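Local structure of aminoacyl-tRNA synthetase (Cryptosporidium parvum, 5F9Z) at residues 225-230 with 238-243; 477-482 with 501-506. The protein probably attaches proline to its transfer RNA with ATP as energy source, and here binds the inhibitor halofuginone together with an unreactive ATP analogue. All blocks are in the same frame, centred on the assembly; numbering follows the deposited sequence.

Contact 1 of 2, residues 225-230 with 238-243; sequences KSIEGF and VQAATS. With ANP (phosphoaminophosphonic acid-adenylate ester), chain D.
Lys225 and Ser243 form a doubly bonded backbone pair at one end of an antiparallel beta hairpin in the class II synthetase core. Lys225 N donates to Ser243 O, and Ser243 N returns a bond to Lys225 O at 2.8 Å. At their polar ends, Lys225 NZ forms a salt bridge to Asp189 and Ser243 OG bonds to Val188 O. Gly229 and Val238 exchange a second such backbone pair. There Val238 N meets Gly229 O from above the carbonyl plane, 60° out of it.

Between these pairs the strand 238-243 holds one extra residue, a beta bulge. Ala240 N bonds to Ile227 O at 2.7 Å. Ile227 N has a weak bond to Ala241 O at 3.5 Å, and Ala241 O also receives a weak bond from Gln239 NE2. The Ile227 CG1 branch stands between its backbone N and carbonyl carbon (chi1 43°). This brings CD1 to both alanine methyls, with Ile227 CD1 3.7 Å from Ala241 CB.

Ser226, Glu228, Gln239 and Thr242 occupy the other face. Ser226 OG donates to Glu228 OE1 at 2.8 Å, meeting the oxygen on its anti side. Lys212 NZ makes a salt bridge to the same oxygen, which probably favours the charged carboxylate, and a weak bond to Gln239 OE1. Glu228 bends at its second torsion, which lays the carboxylate against the Gln239 chain. Glu228 OE1 is 3.3 Å from Gln239 CG, and the carboxylate and amide planes are 60° apart.

The strand 238-243 lines the nucleotide pocket. Thr242 CG2 lies 3.6 Å from C5' of the ATP analogue, and Thr242 also touches halofuginone. Gln239 O bonds to the ribose. It accepts a bond from Arg278 NH1 and one from O2' of the ATP analogue, with Gln239 O and O2' 2.5 Å apart.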
ATOM      1  N   LYS A 225      -7.301  14.611   0.995  1.00 27.16           N
ATOM      2  CA  LYS A 225      -6.195  14.364   0.087  1.00 27.96           C
ATOM      3  C   LYS A 225      -5.827  12.886   0.133  1.00 28.94           C
ATOM      4  O   LYS A 225      -6.015  12.214   1.150  1.00 30.19           O
ATOM      5  CB  LYS A 225      -4.988  15.230   0.448  1.00 28.40           C
ATOM      6  CG  LYS A 225      -5.273  16.721   0.373  1.00 30.16           C
ATOM      7  CD  LYS A 225      -4.016  17.548   0.561  1.00 31.04           C
ATOM      8  CE  LYS A 225      -4.304  19.027   0.357  1.00 31.83           C
ATOM      9  NZ  LYS A 225      -3.074  19.859   0.474  1.00 32.51           N
ATOM     10  N   SER A 226      -5.311  12.380  -0.982  1.00 28.47           N
ATOM     11  CA  SER A 226      -5.038  10.956  -1.090  1.00 28.00           C
ATOM     12  C   SER A 226      -3.886  10.721  -2.054  1.00 27.28           C
ATOM     13  O   SER A 226      -3.444  11.625  -2.768  1.00 29.75           O
ATOM     14  CB  SER A 226      -6.276  10.185  -1.556  1.00 28.46           C
ATOM     15  OG  SER A 226      -6.580  10.494  -2.905  1.00 30.06           O
ATOM     16  N   ILE A 227      -3.400   9.485  -2.054  1.00 24.63           N
ATOM     17  CA  ILE A 227      -2.469   8.987  -3.059  1.00 23.89           C
ATOM     18  C   ILE A 227      -3.176   7.864  -3.803  1.00 24.46           C
ATOM     19  O   ILE A 227      -3.663   6.910  -3.182  1.00 21.81           O
ATOM     20  CB  ILE A 227      -1.149   8.504  -2.438  1.00 23.57           C
ATOM     21  CG1 ILE A 227      -1.407   7.698  -1.164  1.00 23.83           C
ATOM     22  CG2 ILE A 227      -0.240   9.680  -2.135  1.00 23.16           C
ATOM     23  CD1 ILE A 227      -0.162   7.047  -0.598  1.00 23.68           C
ATOM     24  N   GLU A 228      -3.253   7.985  -5.123  1.00 27.94           N
ATOM     25  CA  GLU A 228      -3.965   7.024  -5.953  1.00 29.27           C
ATOM     26  C   GLU A 228      -2.971   6.111  -6.658  1.00 29.39           C
ATOM     27  O   GLU A 228      -2.047   6.587  -7.326  1.00 29.65           O
ATOM     28  CB  GLU A 228      -4.845   7.734  -6.983  1.00 32.83           C
ATOM     29  CG  GLU A 228      -5.935   8.615  -6.388  1.00 35.69           C
ATOM     30  CD  GLU A 228      -6.944   7.834  -5.569  1.00 37.22           C
ATOM     31  OE1 GLU A 228      -7.104   8.141  -4.370  1.00 37.40           O
ATOM     32  OE2 GLU A 228      -7.575   6.909  -6.124  1.00 38.85           O
ATOM     33  N   GLY A 229      -3.159   4.801  -6.497  1.00 28.58           N
ATOM     34  CA  GLY A 229      -2.420   3.816  -7.251  1.00 26.87           C
ATOM     35  C   GLY A 229      -3.221   3.318  -8.445  1.00 27.04           C
ATOM     36  O   GLY A 229      -4.368   3.698  -8.667  1.00 28.75           O
ATOM     37  N   PHE A 230      -2.587   2.444  -9.222  1.00 25.89           N
ATOM     38  CA  PHE A 230      -3.226   1.915 -10.417  1.00 27.07           C
ATOM     39  C   PHE A 230      -2.624   0.562 -10.766  1.00 28.06           C
ATOM     40  O   PHE A 230      -1.403   0.387 -10.722  1.00 27.48           O
ATOM     41  CB  PHE A 230      -3.081   2.882 -11.598  1.00 29.93           C
ATOM     42  CG  PHE A 230      -3.839   2.460 -12.823  1.00 33.16           C
ATOM     43  CD1 PHE A 230      -5.220   2.547 -12.863  1.00 33.74           C
ATOM     44  CD2 PHE A 230      -3.171   1.983 -13.938  1.00 34.48           C
ATOM     45  CE1 PHE A 230      -5.922   2.161 -13.989  1.00 34.84           C
ATOM     46  CE2 PHE A 230      -3.867   1.598 -15.069  1.00 35.86           C
ATOM     47  CZ  PHE A 230      -5.244   1.687 -15.094  1.00 35.97           C
ATOM     48  N   VAL A 238      -6.593   2.323  -7.427  1.00 29.11           N
ATOM     49  CA  VAL A 238      -6.754   1.875  -6.050  1.00 27.46           C
ATOM     50  C   VAL A 238      -6.206   2.945  -5.116  1.00 25.92           C
ATOM     51  O   VAL A 238      -5.037   3.333  -5.211  1.00 26.04           O
ATOM     52  CB  VAL A 238      -6.075   0.508  -5.827  1.00 25.88           C
ATOM     53  CG1 VAL A 238      -4.640   0.516  -6.348  1.00 24.30           C
ATOM     54  CG2 VAL A 238      -6.120   0.126  -4.362  1.00 25.24           C
ATOM     55  N   GLN A 239      -7.055   3.450  -4.225  1.00 25.39           N
ATOM     56  CA  GLN A 239      -6.645   4.502  -3.302  1.00 26.36           C
ATOM     57  C   GLN A 239      -5.615   3.940  -2.331  1.00 24.43           C
ATOM     58  O   GLN A 239      -5.923   3.058  -1.524  1.00 24.94           O
ATOM     59  CB  GLN A 239      -7.853   5.065  -2.562  1.00 30.76           C
ATOM     60  CG  GLN A 239      -7.521   6.247  -1.666  1.00 35.12           C
ATOM     61  CD  GLN A 239      -8.752   7.021  -1.242  1.00 40.53           C
ATOM     62  OE1 GLN A 239      -9.855   6.773  -1.730  1.00 42.54           O
ATOM     63  NE2 GLN A 239      -8.569   7.968  -0.332  1.00 43.01           N
ATOM     64  N   ALA A 240      -4.386   4.450  -2.417  1.00 23.31           N
ATOM     65  CA  ALA A 240      -3.281   3.887  -1.650  1.00 22.76           C
ATOM     66  C   ALA A 240      -3.351   4.283  -0.180  1.00 24.38           C
ATOM     67  O   ALA A 240      -3.047   3.469   0.699  1.00 22.70           O
ATOM     68  CB  ALA A 240      -1.954   4.326  -2.268  1.00 20.41           C
ATOM     69  N   ALA A 241      -3.742   5.522   0.100  1.00 26.05           N
ATOM     70  CA  ALA A 241      -3.899   6.012   1.464  1.00 25.41           C
ATOM     71  C   ALA A 241      -4.750   7.274   1.406  1.00 26.94           C
ATOM     72  O   ALA A 241      -5.170   7.710   0.330  1.00 26.49           O
ATOM     73  CB  ALA A 241      -2.543   6.270   2.126  1.00 23.02           C
ATOM     74  N   THR A 242      -5.003   7.863   2.572  1.00 26.31           N
ATOM     75  CA  THR A 242      -5.848   9.046   2.632  1.00 26.52           C
ATOM     76  C   THR A 242      -5.467   9.894   3.837  1.00 24.86           C
ATOM     77  O   THR A 242      -5.012   9.382   4.863  1.00 25.56           O
ATOM     78  CB  THR A 242      -7.334   8.671   2.697  1.00 29.60           C
ATOM     79  OG1 THR A 242      -8.130   9.862   2.714  1.00 32.95           O
ATOM     80  CG2 THR A 242      -7.624   7.858   3.940  1.00 30.86           C
ATOM     81  N   SER A 243      -5.657  11.205   3.691  1.00 22.64           N
ATOM     82  CA  SER A 243      -5.361  12.171   4.743  1.00 24.67           C
ATOM     83  C   SER A 243      -6.412  13.266   4.677  1.00 26.75           C
ATOM     84  O   SER A 243      -6.532  13.949   3.656  1.00 27.39           O
ATOM     85  CB  SER A 243      -3.954  12.753   4.581  1.00 26.83           C
ATOM     86  OG  SER A 243      -3.622  13.601   5.666  1.00 30.46           O
TER
HETATM   87  PG  ANP D 701     -13.620   2.581   0.059  1.00 35.98           P
HETATM   88  O1G ANP D 701     -14.852   3.158  -0.561  1.00 36.83           O
HETATM   89  O2G ANP D 701     -12.784   1.836  -1.051  1.00 37.53           O
HETATM   90  O3G ANP D 701     -14.023   1.542   1.181  1.00 33.56           O
HETATM   91  PB  ANP D 701     -12.863   3.986   2.377  1.00 33.27           P
HETATM   92  O1B ANP D 701     -13.454   5.385   2.715  1.00 34.34           O
HETATM   93  O2B ANP D 701     -13.771   2.924   2.907  1.00 29.25           O
HETATM   94  N3B ANP D 701     -12.683   3.833   0.714  1.00 34.60           N
HETATM   95  PA  ANP D 701     -11.075   4.556   4.385  1.00 32.60           P
HETATM   96  O1A ANP D 701     -12.100   4.310   5.422  1.00 31.72           O
HETATM   97  O2A ANP D 701     -10.849   6.036   4.063  1.00 32.73           O
HETATM   98  O3A ANP D 701     -11.451   3.836   3.020  1.00 33.68           O
HETATM   99  O5' ANP D 701      -9.732   3.858   4.858  1.00 33.97           O
HETATM  100  C5' ANP D 701      -8.439   4.450   4.604  1.00 32.38           C
HETATM  101  C4' ANP D 701      -7.742   3.664   3.523  1.00 30.88           C
HETATM  102  O4' ANP D 701      -7.792   2.264   3.849  1.00 30.42           O
HETATM  103  C3' ANP D 701      -8.365   3.767   2.136  1.00 31.00           C
HETATM  104  O3' ANP D 701      -7.848   4.894   1.439  1.00 32.89           O
HETATM  105  C2' ANP D 701      -7.938   2.451   1.477  1.00 31.12           C
HETATM  106  O2' ANP D 701      -6.671   2.571   0.842  1.00 31.49           O
HETATM  107  C1' ANP D 701      -7.852   1.485   2.667  1.00 30.23           C
HETATM  108  N9  ANP D 701      -8.983   0.569   2.786  1.00 30.24           N
HETATM  109  C8  ANP D 701     -10.315   0.894   2.800  1.00 30.26           C
HETATM  110  N7  ANP D 701     -11.115  -0.136   2.929  1.00 29.98           N
HETATM  111  C5  ANP D 701     -10.249  -1.216   3.014  1.00 30.23           C
HETATM  112  C6  ANP D 701     -10.470  -2.599   3.163  1.00 31.51           C
HETATM  113  N6  ANP D 701     -11.681  -3.153   3.256  1.00 30.98           N
HETATM  114  N1  ANP D 701      -9.385  -3.406   3.212  1.00 31.78           N
HETATM  115  C2  ANP D 701      -8.170  -2.857   3.118  1.00 30.35           C
HETATM  116  N3  ANP D 701      -7.842  -1.571   2.976  1.00 30.02           N
HETATM  117  C4  ANP D 701      -8.933  -0.797   2.930  1.00 30.17           C

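Contact 2 of 2, residues 477-482 with 501-506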
ATOM      1  N   LEU A 477     -10.558  10.172  -9.624  1.00 31.15           N
ATOM      2  CA  LEU A 477      -9.660   9.517  -8.681  1.00 31.03           C
ATOM      3  C   LEU A 477      -9.065  10.527  -7.708  1.00 31.45           C
ATOM      4  O   LEU A 477      -9.147  10.347  -6.488  1.00 31.56           O
ATOM      5  CB  LEU A 477      -8.564   8.774  -9.442  1.00 27.72           C
ATOM      6  CG  LEU A 477      -9.115   7.800 -10.486  1.00 25.86           C
ATOM      7  CD1 LEU A 477      -7.995   7.183 -11.298  1.00 24.91           C
ATOM      8  CD2 LEU A 477      -9.961   6.723  -9.820  1.00 27.76           C
ATOM      9  N   CYS A 478      -8.474  11.597  -8.234  1.00 30.98           N
ATOM     10  CA  CYS A 478      -7.965  12.697  -7.428  1.00 30.84           C
ATOM     11  C   CYS A 478      -7.630  13.855  -8.353  1.00 30.34           C
ATOM     12  O   CYS A 478      -7.365  13.657  -9.542  1.00 28.14           O
ATOM     13  CB  CYS A 478      -6.722  12.290  -6.624  1.00 30.70           C
ATOM     14  SG  CYS A 478      -5.229  12.071  -7.617  1.00 31.74           S
ATOM     15  N   ILE A 479      -7.657  15.062  -7.796  1.00 31.56           N
ATOM     16  CA  ILE A 479      -7.181  16.251  -8.496  1.00 27.46           C
ATOM     17  C   ILE A 479      -5.688  16.367  -8.208  1.00 28.86           C
ATOM     18  O   ILE A 479      -5.307  16.804  -7.112  1.00 28.63           O
ATOM     19  CB  ILE A 479      -7.942  17.509  -8.053  1.00 33.72           C
ATOM     20  CG1 ILE A 479      -9.447  17.238  -8.026  1.00 34.70           C
ATOM     21  CG2 ILE A 479      -7.631  18.670  -8.982  1.00 29.97           C
ATOM     22  CD1 ILE A 479     -10.253  18.344  -7.382  1.00 37.30           C
ATOM     23  N   PRO A 480      -4.819  15.996  -9.149  1.00 29.24           N
ATOM     24  CA  PRO A 480      -3.391  15.865  -8.826  1.00 29.91           C
ATOM     25  C   PRO A 480      -2.778  17.180  -8.367  1.00 34.11           C
ATOM     26  O   PRO A 480      -3.079  18.250  -8.898  1.00 36.28           O
ATOM     27  CB  PRO A 480      -2.772  15.393 -10.148  1.00 27.52           C
ATOM     28  CG  PRO A 480      -3.913  14.828 -10.934  1.00 27.86           C
ATOM     29  CD  PRO A 480      -5.103  15.649 -10.550  1.00 28.76           C
ATOM     30  N   ASN A 481      -1.909  17.084  -7.356  1.00 35.33           N
ATOM     31  CA  ASN A 481      -1.169  18.258  -6.906  1.00 39.24           C
ATOM     32  C   ASN A 481      -0.255  18.789  -8.001  1.00 43.08           C
ATOM     33  O   ASN A 481      -0.058  20.005  -8.111  1.00 44.28           O
ATOM     34  CB  ASN A 481      -0.349  17.922  -5.658  1.00 39.52           C
ATOM     35  CG  ASN A 481      -1.212  17.495  -4.486  1.00 40.56           C
ATOM     36  OD1 ASN A 481      -2.405  17.789  -4.438  1.00 42.81           O
ATOM     37  ND2 ASN A 481      -0.607  16.803  -3.528  1.00 40.23           N
ATOM     38  N   ASP A 482       0.302  17.901  -8.819  1.00 44.75           N
ATOM     39  CA  ASP A 482       1.213  18.276  -9.897  1.00 49.00           C
ATOM     40  C   ASP A 482       0.407  18.352 -11.189  1.00 47.35           C
ATOM     41  O   ASP A 482       0.080  17.327 -11.793  1.00 47.43           O
ATOM     42  CB  ASP A 482       2.363  17.280 -10.005  1.00 53.80           C
ATOM     43  CG  ASP A 482       3.516  17.808 -10.833  1.00 60.63           C
ATOM     44  OD1 ASP A 482       4.372  18.522 -10.268  1.00 64.01           O
ATOM     45  OD2 ASP A 482       3.568  17.508 -12.044  1.00 62.24           O
ATOM     46  N   ALA A 501     -13.130  24.795 -17.272  1.00 51.17           N
ATOM     47  CA  ALA A 501     -12.326  23.842 -16.519  1.00 48.98           C
ATOM     48  C   ALA A 501     -11.461  24.568 -15.497  1.00 49.78           C
ATOM     49  O   ALA A 501     -10.823  25.577 -15.811  1.00 51.50           O
ATOM     50  CB  ALA A 501     -11.452  23.022 -17.466  1.00 47.68           C
ATOM     51  N   LYS A 502     -11.447  24.052 -14.267  1.00 49.24           N
ATOM     52  CA  LYS A 502     -10.609  24.637 -13.226  1.00 48.46           C
ATOM     53  C   LYS A 502      -9.181  24.113 -13.310  1.00 47.24           C
ATOM     54  O   LYS A 502      -8.226  24.896 -13.369  1.00 48.86           O
ATOM     55  CB  LYS A 502     -11.209  24.353 -11.847  1.00 48.35           C
ATOM     56  CG  LYS A 502     -12.471  25.148 -11.551  1.00 50.19           C
ATOM     57  CD  LYS A 502     -13.053  24.787 -10.195  1.00 50.67           C
ATOM     58  CE  LYS A 502     -14.111  25.790  -9.768  1.00 52.88           C
ATOM     59  NZ  LYS A 502     -15.163  25.970 -10.808  1.00 53.92           N
ATOM     60  N   LYS A 503      -9.019  22.795 -13.319  1.00 46.00           N
ATOM     61  CA  LYS A 503      -7.711  22.159 -13.446  1.00 43.25           C
ATOM     62  C   LYS A 503      -7.898  20.882 -14.260  1.00 40.87           C
ATOM     63  O   LYS A 503      -8.917  20.691 -14.932  1.00 40.47           O
ATOM     64  CB  LYS A 503      -7.098  21.886 -12.063  1.00 42.51           C
ATOM     65  CG  LYS A 503      -6.584  23.120 -11.335  1.00 44.76           C
ATOM     66  CD  LYS A 503      -6.112  22.780  -9.929  1.00 43.58           C
ATOM     67  CE  LYS A 503      -7.259  22.280  -9.067  1.00 43.40           C
ATOM     68  NZ  LYS A 503      -8.350  23.286  -8.951  1.00 45.69           N
ATOM     69  N   PHE A 504      -6.909  19.998 -14.205  1.00 39.73           N
ATOM     70  CA  PHE A 504      -7.012  18.661 -14.770  1.00 38.14           C
ATOM     71  C   PHE A 504      -7.179  17.657 -13.637  1.00 36.26           C
ATOM     72  O   PHE A 504      -6.512  17.759 -12.604  1.00 35.85           O
ATOM     73  CB  PHE A 504      -5.779  18.314 -15.608  1.00 39.48           C
ATOM     74  CG  PHE A 504      -5.724  19.023 -16.932  1.00 43.73           C
ATOM     75  CD1 PHE A 504      -5.374  20.362 -17.005  1.00 46.03           C
ATOM     76  CD2 PHE A 504      -6.006  18.345 -18.107  1.00 44.56           C
ATOM     77  CE1 PHE A 504      -5.317  21.013 -18.222  1.00 47.63           C
ATOM     78  CE2 PHE A 504      -5.949  18.990 -19.327  1.00 46.46           C
ATOM     79  CZ  PHE A 504      -5.605  20.326 -19.385  1.00 47.86           C
ATOM     80  N   THR A 505      -8.076  16.694 -13.833  1.00 35.74           N
ATOM     81  CA  THR A 505      -8.407  15.708 -12.815  1.00 33.92           C
ATOM     82  C   THR A 505      -8.197  14.304 -13.365  1.00 32.59           C
ATOM     83  O   THR A 505      -8.529  14.023 -14.521  1.00 33.17           O
ATOM     84  CB  THR A 505      -9.855  15.882 -12.332  1.00 35.40           C
ATOM     85  OG1 THR A 505      -9.994  17.155 -11.688  1.00 37.53           O
ATOM     86  CG2 THR A 505     -10.243  14.783 -11.350  1.00 35.04           C
ATOM     87  N   LEU A 506      -7.638  13.429 -12.532  1.00 31.24           N
ATOM     88  CA  LEU A 506      -7.396  12.043 -12.913  1.00 30.42           C
ATOM     89  C   LEU A 506      -8.678  11.235 -12.736  1.00 31.62           C
ATOM     90  O   LEU A 506      -9.225  11.161 -11.631  1.00 34.41           O
ATOM     91  CB  LEU A 506      -6.265  11.459 -12.070  1.00 30.12           C
ATOM     92  CG  LEU A 506      -5.643  10.143 -12.535  1.00 31.05           C
ATOM     93  CD1 LEU A 506      -5.011  10.309 -13.908  1.00 29.84           C
ATOM     94  CD2 LEU A 506      -4.616   9.655 -11.525  1.00 31.34           C
TER
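Leu477 N donates to Leu506 O at 2.6 Å, the shortest bond between the antiparallel strands 477-480 and 503-506. The donor lies in the carbonyl plane. Leu506 N then bonds to Cys478 O at 3.0 Å. Leu477 and Cys478 therefore both face Leu506, which makes a classic beta bulge in the zinc-containing C-terminal part of the chain.

The Leu477 chain passes over the carbonyl it bonds to, and Leu477 CD1 reaches 4.0 Å from Leu506 CG. Further along, Pro480 has no N-H to give. Its ring fits against the opposite backbone instead, with Pro480 CD 3.3 Å from Phe504 O. That oxygen accepts a bond from Gln483 NE2, and so does Pro480 O.

Thr505 meets the strand 477-480 with both its branches. Its methyl is anti to the backbone N (chi1 -64° for OG1), which places Thr505 CG2 3.6 Å from Cys478 O. Thr505 OG1 lies 3.7 Å from Ile479 CG1 on the other branch.

Each strand has a further backbone partner, Thr211 for Ile479 and Trp443 for Lys503. Trp443, next to the zinc ligand Cys444 in sequence, also packs on Thr505.

Lys503 closes the contact at its margin. Its chain is extended at chi2 and bent at chi3 and chi4, and crosses Ile479 at about a right angle. The charged end forms a salt bridge to Glu445 OE2, while Lys503 CE rests 3.6 Å from Ile479 CG2.

In the fold
The centres of contact 1 and contact 2 are 14 Å apart, and the two touch directly. Glu228 CD lies 3.5 Å from Leu477 O, and Glu228 CG packs 3.7 Å from Cys478 SG. Strand 208-211 pairs with both 223-231 and 475-480, so it carries the backbone pairing from the synthetase core to the C-terminal part. Lys212 joins the two contacts by binding Glu228 and Leu477 O. Contact 1 adjoins the ligands, and the side chain of Thr242 comes within about 3 Å of the bound halofuginone. In contact 2 the side chain of Leu477 is about 10 Å from the bound ATP analogue, and the side chain of Thr505 about 9 Å from the zinc ion.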